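CaaX farnesyltransferase alpha subunit Ram2 (Aspergillus fumigatus, PDB 4L9P) serves as the alpha subunit of protein farnesyltransferase, the heterodimer that probably attaches a farnesyl group to the cysteine of CaaX-ending proteins. Local coordinates at residues 154-168 against 189-202. The protein carries 1 engineered substitution. Sequence-based numbering, arbitrary orientation. Where two conformers were deposited one is given.
Engineered in segment 154-168: S160 (natural residue Asn). With FII ([(3,7,11-trimethyl-dodeca-2,6,10-trienyloxycarbamoyl)-methyl]-phosphonic acid), chain Q.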
ATOM      1  N   PHE A 154     -17.451   2.531  12.992  1.00  3.57           N
ATOM      2  CA  PHE A 154     -17.925   2.172  11.650  1.00  3.67           C
ATOM      3  C   PHE A 154     -19.159   2.944  11.212  1.00  4.67           C
ATOM      4  O   PHE A 154     -19.416   3.049  10.012  1.00  6.59           O
ATOM      5  CB  PHE A 154     -18.193   0.637  11.569  1.00  3.35           C
ATOM      6  CG  PHE A 154     -16.966  -0.197  11.671  1.00  2.95           C
ATOM      7  CD1 PHE A 154     -15.838   0.121  10.942  1.00  3.37           C
ATOM      8  CD2 PHE A 154     -16.981  -1.347  12.458  1.00  4.93           C
ATOM      9  CE1 PHE A 154     -14.688  -0.705  11.025  1.00  4.61           C
ATOM     10  CE2 PHE A 154     -15.884  -2.160  12.531  1.00  5.87           C
ATOM     11  CZ  PHE A 154     -14.710  -1.844  11.834  1.00  4.70           C
ATOM     12  N   ALA A 155     -19.908   3.498  12.170  1.00  4.97           N
ATOM     13  CA  ALA A 155     -21.054   4.367  11.795  1.00  6.11           C
ATOM     14  C   ALA A 155     -20.532   5.649  11.165  1.00  7.10           C
ATOM     15  O   ALA A 155     -21.263   6.292  10.407  1.00 10.13           O
ATOM     16  CB  ALA A 155     -21.898   4.678  13.059  1.00  7.10           C
ATOM     17  N   GLN A 156     -19.306   6.063  11.491  1.00  5.66           N
ATOM     18  CA  GLN A 156     -18.764   7.267  10.887  1.00  7.16           C
ATOM     19  C   GLN A 156     -17.972   6.944   9.612  1.00  7.50           C
ATOM     20  O   GLN A 156     -18.032   7.743   8.641  1.00  9.34           O
ATOM     21  CB  GLN A 156     -17.861   7.943  11.871  1.00 10.39           C
ATOM     22  CG  GLN A 156     -18.709   8.423  13.042  1.00 14.32           C
ATOM     23  CD  GLN A 156     -17.891   8.879  14.183  1.00 19.10           C
ATOM     24  OE1 GLN A 156     -17.318   9.918  14.144  1.00 19.90           O
ATOM     25  NE2 GLN A 156     -17.787   8.054  15.207  1.00 22.12           N
ATOM     26  N   ASP A 157     -17.255   5.802   9.556  1.00  5.87           N
ATOM     27  CA  ASP A 157     -16.579   5.392   8.295  1.00  5.89           C
ATOM     28  C   ASP A 157     -16.617   3.888   8.307  1.00  4.47           C
ATOM     29  O   ASP A 157     -15.787   3.232   9.006  1.00  4.46           O
ATOM     30  CB  ASP A 157     -15.169   5.949   8.121  1.00  8.34           C
ATOM     31  CG  ASP A 157     -14.570   5.500   6.802  1.00  9.61           C
ATOM     32  OD1 ASP A 157     -15.108   4.582   6.103  1.00  8.72           O
ATOM     33  OD2 ASP A 157     -13.525   6.053   6.438  1.00 14.55           O
ATOM     34  N   ALA A 158     -17.544   3.313   7.529  1.00  5.21           N
ATOM     35  CA  ALA A 158     -17.748   1.859   7.576  1.00  5.36           C
ATOM     36  C   ALA A 158     -16.609   1.063   6.976  1.00  4.61           C
ATOM     37  O   ALA A 158     -16.590  -0.158   7.091  1.00  4.77           O
ATOM     38  CB  ALA A 158     -19.047   1.457   6.863  1.00  7.26           C
ATOM     39  N   LYS A 159     -15.656   1.728   6.314  1.00  3.36           N
ATOM     40  CA  LYS A 159     -14.557   1.047   5.643  1.00  3.39           C
ATOM     41  C   LYS A 159     -13.215   1.402   6.256  1.00  3.96           C
ATOM     42  O   LYS A 159     -12.181   1.139   5.673  1.00  4.43           O
ATOM     43  CB  LYS A 159     -14.593   1.399   4.132  1.00  4.27           C
ATOM     44  CG  LYS A 159     -15.943   0.992   3.482  1.00  4.18           C
ATOM     45  CD  LYS A 159     -15.935   1.288   1.984  1.00  4.05           C
ATOM     46  CE  LYS A 159     -17.270   0.860   1.407  1.00  4.87           C
ATOM     47  NZ  LYS A 159     -17.196   1.017  -0.147  1.00  4.84           N
ATOM     48  N   SER A 160     -13.205   1.917   7.497  1.00  2.71           N
ATOM     49  CA  SER A 160     -11.977   2.353   8.135  0.63  3.46           C
ATOM     50  C   SER A 160     -10.989   1.223   8.296  1.00  2.64           C
ATOM     51  O   SER A 160     -11.189   0.290   9.083  1.00  3.82           O
ATOM     52  CB  SER A 160     -12.312   2.849   9.516  0.63  6.36           C
ATOM     53  OG  SER A 160     -11.083   3.016  10.163  0.63  8.19           O
ATOM     54  N   TYR A 161      -9.906   1.272   7.547  1.00  2.51           N
ATOM     55  CA  TYR A 161      -9.015   0.113   7.453  1.00  3.07           C
ATOM     56  C   TYR A 161      -8.383  -0.188   8.789  1.00  3.37           C
ATOM     57  O   TYR A 161      -8.217  -1.397   9.136  1.00  3.75           O
ATOM     58  CB  TYR A 161      -7.895   0.426   6.390  1.00  3.22           C
ATOM     59  CG  TYR A 161      -7.169  -0.795   5.898  1.00  4.07           C
ATOM     60  CD1 TYR A 161      -6.114  -1.340   6.627  1.00  4.03           C
ATOM     61  CD2 TYR A 161      -7.550  -1.436   4.697  1.00  2.65           C
ATOM     62  CE1 TYR A 161      -5.413  -2.471   6.169  1.00  3.19           C
ATOM     63  CE2 TYR A 161      -6.867  -2.548   4.246  1.00  2.99           C
ATOM     64  CZ  TYR A 161      -5.813  -3.073   5.016  1.00  2.35           C
ATOM     65  OH  TYR A 161      -5.108  -4.181   4.581  1.00  3.77           O
ATOM     66  N   HIS A 162      -7.980   0.829   9.549  1.00  3.60           N
ATOM     67  CA  HIS A 162      -7.274   0.529  10.799  1.00  5.65           C
ATOM     68  C   HIS A 162      -8.219  -0.052  11.835  1.00  4.66           C
ATOM     69  O   HIS A 162      -7.780  -0.859  12.663  1.00  5.47           O
ATOM     70  CB  HIS A 162      -6.692   1.836  11.337  1.00  8.17           C
ATOM     71  CG  HIS A 162      -5.687   2.440  10.410  1.00 12.47           C
ATOM     72  ND1 HIS A 162      -5.839   3.690   9.830  1.00 17.42           N
ATOM     73  CD2 HIS A 162      -4.645   1.866   9.783  1.00 16.48           C
ATOM     74  CE1 HIS A 162      -4.835   3.904   8.987  1.00 16.96           C
ATOM     75  NE2 HIS A 162      -4.063   2.829   8.989  1.00 16.83           N
ATOM     76  N   VAL A 163      -9.498   0.351  11.810  1.00  3.27           N
ATOM     77  CA  VAL A 163     -10.432  -0.217  12.759  1.00  3.37           C
ATOM     78  C   VAL A 163     -10.741  -1.644  12.348  1.00  3.04           C
ATOM     79  O   VAL A 163     -10.854  -2.508  13.256  1.00  4.11           O
ATOM     80  CB  VAL A 163     -11.736   0.625  12.824  1.00  3.58           C
ATOM     81  CG1 VAL A 163     -12.687   0.031  13.929  1.00  5.13           C
ATOM     82  CG2 VAL A 163     -11.377   2.091  13.138  1.00  5.05           C
ATOM     83  N   TRP A 164     -10.933  -1.973  11.063  1.00  3.68           N
ATOM     84  CA  TRP A 164     -11.086  -3.360  10.701  1.00  3.61           C
ATOM     85  C   TRP A 164      -9.864  -4.193  11.049  1.00  3.34           C
ATOM     86  O   TRP A 164     -10.028  -5.341  11.499  1.00  4.35           O
ATOM     87  CB  TRP A 164     -11.373  -3.486   9.170  1.00  3.78           C
ATOM     88  CG  TRP A 164     -12.802  -3.092   8.813  1.00  2.52           C
ATOM     89  CD1 TRP A 164     -13.226  -1.922   8.168  1.00  3.55           C
ATOM     90  CD2 TRP A 164     -13.976  -3.846   9.120  1.00  3.09           C
ATOM     91  NE1 TRP A 164     -14.602  -1.966   8.029  1.00  3.03           N
ATOM     92  CE2 TRP A 164     -15.085  -3.126   8.598  1.00  3.55           C
ATOM     93  CE3 TRP A 164     -14.209  -5.096   9.759  1.00  3.81           C
ATOM     94  CZ2 TRP A 164     -16.409  -3.630   8.661  1.00  3.94           C
ATOM     95  CZ3 TRP A 164     -15.509  -5.563   9.866  1.00  4.94           C
ATOM     96  CH2 TRP A 164     -16.624  -4.837   9.319  1.00  4.25           C
ATOM     97  N   THR A 165      -8.649  -3.687  10.839  1.00  3.83           N
ATOM     98  CA  THR A 165      -7.455  -4.422  11.219  1.00  3.31           C
ATOM     99  C   THR A 165      -7.472  -4.712  12.714  1.00  3.47           C
ATOM    100  O   THR A 165      -7.194  -5.857  13.140  1.00  4.25           O
ATOM    101  CB  THR A 165      -6.194  -3.625  10.818  1.00  4.06           C
ATOM    102  OG1 THR A 165      -6.155  -3.594   9.368  1.00  5.56           O
ATOM    103  CG2 THR A 165      -4.940  -4.313  11.360  1.00  4.59           C
ATOM    104  N   TYR A 166      -7.839  -3.695  13.509  1.00  3.62           N
ATOM    105  CA  TYR A 166      -7.932  -3.955  14.972  1.00  3.50           C
ATOM    106  C   TYR A 166      -8.987  -5.019  15.231  1.00  4.04           C
ATOM    107  O   TYR A 166      -8.760  -5.934  16.076  1.00  4.23           O
ATOM    108  CB  TYR A 166      -8.268  -2.666  15.657  1.00  3.33           C
ATOM    109  CG  TYR A 166      -8.553  -2.913  17.173  1.00  3.32           C
ATOM    110  CD1 TYR A 166      -7.494  -3.067  18.106  1.00  5.28           C
ATOM    111  CD2 TYR A 166      -9.867  -3.096  17.598  1.00  3.88           C
ATOM    112  CE1 TYR A 166      -7.784  -3.339  19.443  1.00  6.52           C
ATOM    113  CE2 TYR A 166     -10.148  -3.390  18.933  1.00  5.33           C
ATOM    114  CZ  TYR A 166      -9.078  -3.499  19.820  1.00  5.92           C
ATOM    115  OH  TYR A 166      -9.314  -3.736  21.163  1.00  7.02           O
ATOM    116  N   ARG A 167     -10.128  -4.969  14.563  1.00  3.38           N
ATOM    117  CA  ARG A 167     -11.171  -5.951  14.868  1.00  3.12           C
ATOM    118  C   ARG A 167     -10.725  -7.366  14.463  1.00  4.30           C
ATOM    119  O   ARG A 167     -11.087  -8.332  15.153  1.00  4.65           O
ATOM    120  CB  ARG A 167     -12.513  -5.554  14.208  1.00  3.87           C
ATOM    121  CG  ARG A 167     -13.711  -6.329  14.860  1.00  4.99           C
ATOM    122  CD  ARG A 167     -15.061  -5.801  14.421  1.00  6.33           C
ATOM    123  NE  ARG A 167     -16.078  -6.478  15.214  1.00  7.71           N
ATOM    124  CZ  ARG A 167     -17.277  -5.995  15.503  1.00  6.52           C
ATOM    125  NH1 ARG A 167     -17.667  -4.823  15.012  1.00  7.74           N
ATOM    126  NH2 ARG A 167     -18.061  -6.704  16.343  1.00  7.64           N
ATOM    127  N   HIS A 168      -9.909  -7.518  13.400  1.00  3.84           N
ATOM    128  CA  HIS A 168      -9.396  -8.862  13.083  1.00  4.46           C
ATOM    129  C   HIS A 168      -8.498  -9.325  14.241  1.00  4.56           C
ATOM    130  O   HIS A 168      -8.626 -10.495  14.675  1.00  5.07           O
ATOM    131  CB  HIS A 168      -8.485  -8.757  11.830  1.00  5.74           C
ATOM    132  CG  HIS A 168      -7.681  -9.988  11.590  1.00  9.44           C
ATOM    133  ND1 HIS A 168      -8.170 -11.026  10.826  1.00 12.11           N
ATOM    134  CD2 HIS A 168      -6.482 -10.410  12.093  1.00 10.89           C
ATOM    135  CE1 HIS A 168      -7.299 -12.034  10.841  1.00 11.50           C
ATOM    136  NE2 HIS A 168      -6.266 -11.694  11.599  1.00 10.75           N
ATOM    137  N   LEU A 189     -23.700  -4.104   8.805  1.00  4.99           N
ATOM    138  CA  LEU A 189     -22.948  -3.239   7.878  1.00  5.38           C
ATOM    139  C   LEU A 189     -23.327  -3.625   6.452  1.00  5.20           C
ATOM    140  O   LEU A 189     -23.430  -2.697   5.600  1.00  5.98           O
ATOM    141  CB  LEU A 189     -21.459  -3.389   8.149  1.00  5.71           C
ATOM    142  CG  LEU A 189     -21.091  -2.659   9.479  1.00  7.68           C
ATOM    143  CD1 LEU A 189     -19.789  -3.229  10.038  1.00  8.80           C
ATOM    144  CD2 LEU A 189     -20.997  -1.139   9.251  1.00  9.49           C
ATOM    145  N   LEU A 190     -23.528  -4.911   6.177  1.00  5.05           N
ATOM    146  CA  LEU A 190     -23.891  -5.298   4.790  1.00  5.91           C
ATOM    147  C   LEU A 190     -25.347  -4.987   4.459  1.00  7.56           C
ATOM    148  O   LEU A 190     -25.711  -4.810   3.310  1.00  8.85           O
ATOM    149  CB  LEU A 190     -23.547  -6.755   4.541  1.00  6.17           C
ATOM    150  CG  LEU A 190     -22.053  -7.049   4.554  1.00  6.70           C
ATOM    151  CD1 LEU A 190     -21.871  -8.537   4.348  1.00  9.06           C
ATOM    152  CD2 LEU A 190     -21.335  -6.224   3.447  1.00  7.26           C
ATOM    153  N   LYS A 191     -26.215  -4.923   5.476  1.00  7.07           N
ATOM    154  CA  LYS A 191     -27.575  -4.438   5.218  1.00  8.16           C
ATOM    155  C   LYS A 191     -27.508  -2.945   4.852  1.00  8.12           C
ATOM    156  O   LYS A 191     -28.197  -2.503   3.900  1.00  9.46           O
ATOM    157  CB  LYS A 191     -28.443  -4.700   6.476  1.00 10.19           C
ATOM    158  CG  LYS A 191     -29.866  -4.207   6.284  1.00 14.54           C
ATOM    159  CD  LYS A 191     -30.740  -4.670   7.461  1.00 18.28           C
ATOM    160  CE  LYS A 191     -32.147  -4.201   7.178  1.00 24.37           C
ATOM    161  NZ  LYS A 191     -32.135  -2.820   7.682  1.00 28.76           N
ATOM    162  N   ALA A 192     -26.705  -2.150   5.583  1.00  7.28           N
ATOM    163  CA  ALA A 192     -26.613  -0.716   5.293  1.00  7.32           C
ATOM    164  C   ALA A 192     -25.949  -0.505   3.930  1.00  6.66           C
ATOM    165  O   ALA A 192     -26.363   0.418   3.209  1.00  8.26           O
ATOM    166  CB  ALA A 192     -25.788  -0.024   6.395  1.00  9.41           C
ATOM    167  N   ASP A 193     -24.924  -1.288   3.612  1.00  6.09           N
ATOM    168  CA  ASP A 193     -24.237  -1.099   2.302  1.00  5.86           C
ATOM    169  C   ASP A 193     -23.681  -2.463   1.893  1.00  5.27           C
ATOM    170  O   ASP A 193     -22.604  -2.867   2.347  1.00  5.66           O
ATOM    171  CB  ASP A 193     -23.131  -0.043   2.377  1.00  5.78           C
ATOM    172  CG  ASP A 193     -22.543   0.280   1.028  1.00  6.64           C
ATOM    173  OD1 ASP A 193     -22.848  -0.463   0.067  1.00  7.02           O
ATOM    174  OD2 ASP A 193     -21.786   1.268   0.971  1.00  7.91           O
ATOM    175  N   VAL A 194     -24.409  -3.184   1.044  1.00  5.55           N
ATOM    176  CA  VAL A 194     -24.002  -4.516   0.614  1.00  5.84           C
ATOM    177  C   VAL A 194     -22.672  -4.487  -0.166  1.00  5.88           C
ATOM    178  O   VAL A 194     -22.038  -5.543  -0.347  1.00  6.77           O
ATOM    179  CB  VAL A 194     -25.157  -5.187  -0.201  1.00  6.82           C
ATOM    180  CG1 VAL A 194     -25.392  -4.447  -1.568  1.00  8.00           C
ATOM    181  CG2 VAL A 194     -24.907  -6.687  -0.372  1.00  8.56           C
ATOM    182  N   ARG A 195     -22.252  -3.296  -0.565  1.00  5.36           N
ATOM    183  CA  ARG A 195     -20.967  -3.150  -1.280  1.00  5.37           C
ATOM    184  C   ARG A 195     -19.780  -2.890  -0.381  1.00  5.53           C
ATOM    185  O   ARG A 195     -18.693  -2.539  -0.848  1.00  5.87           O
ATOM    186  CB  ARG A 195     -21.071  -2.030  -2.331  1.00  6.37           C
ATOM    187  CG  ARG A 195     -22.123  -2.435  -3.381  1.00  9.30           C
ATOM    188  CD  ARG A 195     -22.719  -1.242  -3.961  1.00 14.00           C
ATOM    189  NE  ARG A 195     -23.661  -1.523  -5.069  1.00 13.86           N
ATOM    190  CZ  ARG A 195     -24.888  -1.017  -5.115  1.00 12.58           C
ATOM    191  NH1 ARG A 195     -25.355  -0.282  -4.120  1.00 11.27           N
ATOM    192  NH2 ARG A 195     -25.637  -1.228  -6.194  1.00 10.66           N
ATOM    193  N   ASN A 196     -19.984  -3.035   0.951  1.00  4.23           N
ATOM    194  CA  ASN A 196     -18.867  -2.802   1.881  1.00  3.35           C
ATOM    195  C   ASN A 196     -17.902  -3.969   1.902  1.00  3.38           C
ATOM    196  O   ASN A 196     -18.102  -4.950   2.588  1.00  3.99           O
ATOM    197  CB  ASN A 196     -19.389  -2.502   3.287  1.00  4.24           C
ATOM    198  CG  ASN A 196     -18.291  -2.140   4.239  1.00  4.46           C
ATOM    199  OD1 ASN A 196     -17.119  -2.403   3.973  1.00  4.64           O
ATOM    200  ND2 ASN A 196     -18.651  -1.574   5.376  1.00  5.36           N
ATOM    201  N   ASN A 197     -16.845  -3.835   1.074  1.00  3.20           N
ATOM    202  CA  ASN A 197     -15.918  -4.934   0.947  1.00  2.40           C
ATOM    203  C   ASN A 197     -15.187  -5.222   2.225  1.00  2.60           C
ATOM    204  O   ASN A 197     -14.770  -6.375   2.427  1.00  3.55           O
ATOM    205  CB  ASN A 197     -14.868  -4.623  -0.157  1.00  3.10           C
ATOM    206  CG  ASN A 197     -14.136  -5.862  -0.568  1.00  3.32           C
ATOM    207  OD1 ASN A 197     -14.745  -6.772  -1.204  1.00  4.19           O
ATOM    208  ND2 ASN A 197     -12.822  -5.937  -0.255  1.00  3.50           N
ATOM    209  N   SER A 198     -15.017  -4.217   3.100  1.00  2.80           N
ATOM    210  CA  SER A 198     -14.308  -4.490   4.382  1.00  2.65           C
ATOM    211  C   SER A 198     -15.121  -5.464   5.229  1.00  2.70           C
ATOM    212  O   SER A 198     -14.586  -6.364   5.915  1.00  3.93           O
ATOM    213  CB  SER A 198     -14.155  -3.191   5.187  1.00  2.88           C
ATOM    214  OG  SER A 198     -13.415  -2.255   4.378  1.00  4.19           O
ATOM    215  N   ALA A 199     -16.450  -5.332   5.165  1.00  2.52           N
ATOM    216  CA  ALA A 199     -17.309  -6.256   5.925  1.00  3.22           C
ATOM    217  C   ALA A 199     -17.273  -7.686   5.329  1.00  3.57           C
ATOM    218  O   ALA A 199     -17.267  -8.681   6.072  1.00  5.11           O
ATOM    219  CB  ALA A 199     -18.723  -5.685   6.000  1.00  4.23           C
ATOM    220  N   TRP A 200     -17.253  -7.779   3.986  1.00  3.04           N
ATOM    221  CA  TRP A 200     -17.096  -9.087   3.351  1.00  4.15           C
ATOM    222  C   TRP A 200     -15.769  -9.726   3.742  1.00  4.19           C
ATOM    223  O   TRP A 200     -15.724 -10.931   3.998  1.00  4.34           O
ATOM    224  CB  TRP A 200     -17.180  -8.968   1.821  1.00  4.48           C
ATOM    225  CG  TRP A 200     -18.577  -8.766   1.341  1.00  3.89           C
ATOM    226  CD1 TRP A 200     -19.155  -7.565   0.958  1.00  4.91           C
ATOM    227  CD2 TRP A 200     -19.587  -9.785   1.177  1.00  5.06           C
ATOM    228  NE1 TRP A 200     -20.465  -7.794   0.552  1.00  4.90           N
ATOM    229  CE2 TRP A 200     -20.756  -9.139   0.696  1.00  5.40           C
ATOM    230  CE3 TRP A 200     -19.614 -11.170   1.420  1.00  5.63           C
ATOM    231  CZ2 TRP A 200     -21.957  -9.840   0.439  1.00  6.05           C
ATOM    232  CZ3 TRP A 200     -20.818 -11.871   1.147  1.00  6.66           C
ATOM    233  CH2 TRP A 200     -21.946 -11.204   0.634  1.00  6.15           C
ATOM    234  N   ASN A 201     -14.686  -8.931   3.793  1.00  3.04           N
ATOM    235  CA  ASN A 201     -13.395  -9.482   4.151  1.00  2.92           C
ATOM    236  C   ASN A 201     -13.395 -10.037   5.576  1.00  3.27           C
ATOM    237  O   ASN A 201     -12.814 -11.093   5.843  1.00  4.39           O
ATOM    238  CB  ASN A 201     -12.304  -8.401   3.909  1.00  4.11           C
ATOM    239  CG  ASN A 201     -10.933  -8.917   4.292  1.00  3.88           C
ATOM    240  OD1 ASN A 201     -10.347  -9.714   3.544  1.00  5.42           O
ATOM    241  ND2 ASN A 201     -10.463  -8.596   5.510  1.00  4.23           N
ATOM    242  N   HIS A 202     -14.024  -9.278   6.484  1.00  3.33           N
ATOM    243  CA  HIS A 202     -14.097  -9.756   7.890  1.00  3.82           C
ATOM    244  C   HIS A 202     -14.974 -10.988   7.932  1.00  4.18           C
ATOM    245  O   HIS A 202     -14.676 -11.937   8.695  1.00  4.54           O
ATOM    246  CB  HIS A 202     -14.677  -8.640   8.747  1.00  4.33           C
ATOM    247  CG  HIS A 202     -14.515  -8.893  10.226  1.00  4.32           C
ATOM    248  ND1 HIS A 202     -13.290  -8.758  10.844  1.00  5.82           N
ATOM    249  CD2 HIS A 202     -15.410  -9.223  11.198  1.00  4.85           C
ATOM    250  CE1 HIS A 202     -13.429  -9.018  12.128  1.00  6.85           C
ATOM    251  NE2 HIS A 202     -14.699  -9.325  12.358  1.00  5.50           N
TER
HETATM  252  C1  FII Q 608       6.128   2.429   1.724  1.00 11.11           C
HETATM  253  C2  FII Q 608       4.819   2.811   2.362  1.00 10.84           C
HETATM  254  C6  FII Q 608       4.921   3.485   3.664  1.00 12.73           C
HETATM  255  C10 FII Q 608       3.593   2.159   1.866  1.00 10.00           C
HETATM  256  C11 FII Q 608       2.209   2.378   2.475  1.00  9.72           C
HETATM  257  C12 FII Q 608       1.467   3.410   1.576  1.00  8.89           C
HETATM  258  C15 FII Q 608      -0.054   3.469   1.686  1.00 10.93           C
HETATM  259  C18 FII Q 608      -0.828   4.464   0.831  1.00 11.22           C
HETATM  260  C22 FII Q 608      -0.632   2.875   2.932  1.00 14.30           C
HETATM  261  C23 FII Q 608      -2.126   2.599   2.863  1.00 17.67           C
HETATM  262  C24 FII Q 608      -2.687   2.259   4.190  1.00 15.94           C
HETATM  263  C27 FII Q 608      -4.173   2.433   4.194  1.00 12.41           C
HETATM  264  C30 FII Q 608      -4.964   1.201   3.791  1.00 12.96           C
HETATM  265  C34 FII Q 608      -4.677   3.432   5.165  1.00 12.41           C
HETATM  266  C35 FII Q 608      -6.144   3.555   5.521  1.00 13.03           C
HETATM  267  O36 FII Q 608      -6.673   4.789   5.071  1.00 11.83           O
HETATM  268  N42 FII Q 608      -6.528   5.049   3.736  1.00 10.47           N
HETATM  269  C43 FII Q 608      -7.704   4.802   3.012  1.00  7.89           C
HETATM  270  O44 FII Q 608      -8.754   4.349   3.491  1.00  8.17           O
HETATM  271  C45 FII Q 608      -7.580   5.169   1.540  1.00  5.97           C
HETATM  272  P46 FII Q 608      -8.583   4.082   0.400  1.00  4.74           P
HETATM  273  O49 FII Q 608      -8.308   2.688   0.821  1.00  5.05           O
HETATM  274  O50 FII Q 608     -10.012   4.518   0.484  1.00  7.34           O
HETATM  275  O51 FII Q 608      -7.965   4.417  -0.974  1.00  5.07           O
HETATM  276  O   HOH W   1     -15.547  -1.363  -0.208  1.00  4.28           O
HETATM  277  O   HOH W   2     -10.937  -7.659   9.565  1.00 18.66           O
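W164 reaches across from helix 161-168 as a knob into the hole formed by L189, S198, A199 and H202, which its broad, flat indole can touch all at once. The indole is clasped between two neighbours: S198 CB lies over one face, 3.4 Å from the centroid of the five-membered ring in a CH-pi contact, while F154 CZ sits against the opposite face. Serine, with its short side chain, lets its CB lie on the indole, and its OG is hydrogen-bonded to E309 of the beta subunit Ram1. Beyond the six-membered ring, L189 arrives from the opposite direction, its CD1 3.6 Å from W164 CH2; its other branch, CD2, packs on the CB atoms of F154 and A158.

Each segment is the bend of a helical hairpin, and helix 161-168 and helix 197-202 run nearly parallel, 12° apart, as expected for consecutive hairpins of the prenyltransferase alpha repeat. N196 joins the bends: its ND2 gives a 3.0 Å bond to A158 O, while OD1 caps helix 197-202 by accepting from A199 N and, weakly, S198 N. From within its own segment W164 NE1 grips A158 O from the opposite face of the carbonyl plane, orienting the indole. The extended aliphatic chain of K159 slides past N196, K159 CG 3.6 Å from N196 OD1, and carries NZ to a water shared with N197 N and to T90 of Ram1. H202 sets its ring obliquely against the indole, planes at 50°. H202 NE2 is hydrogen-bonded to E182, and R167 forms salt bridges with both E182 and D185.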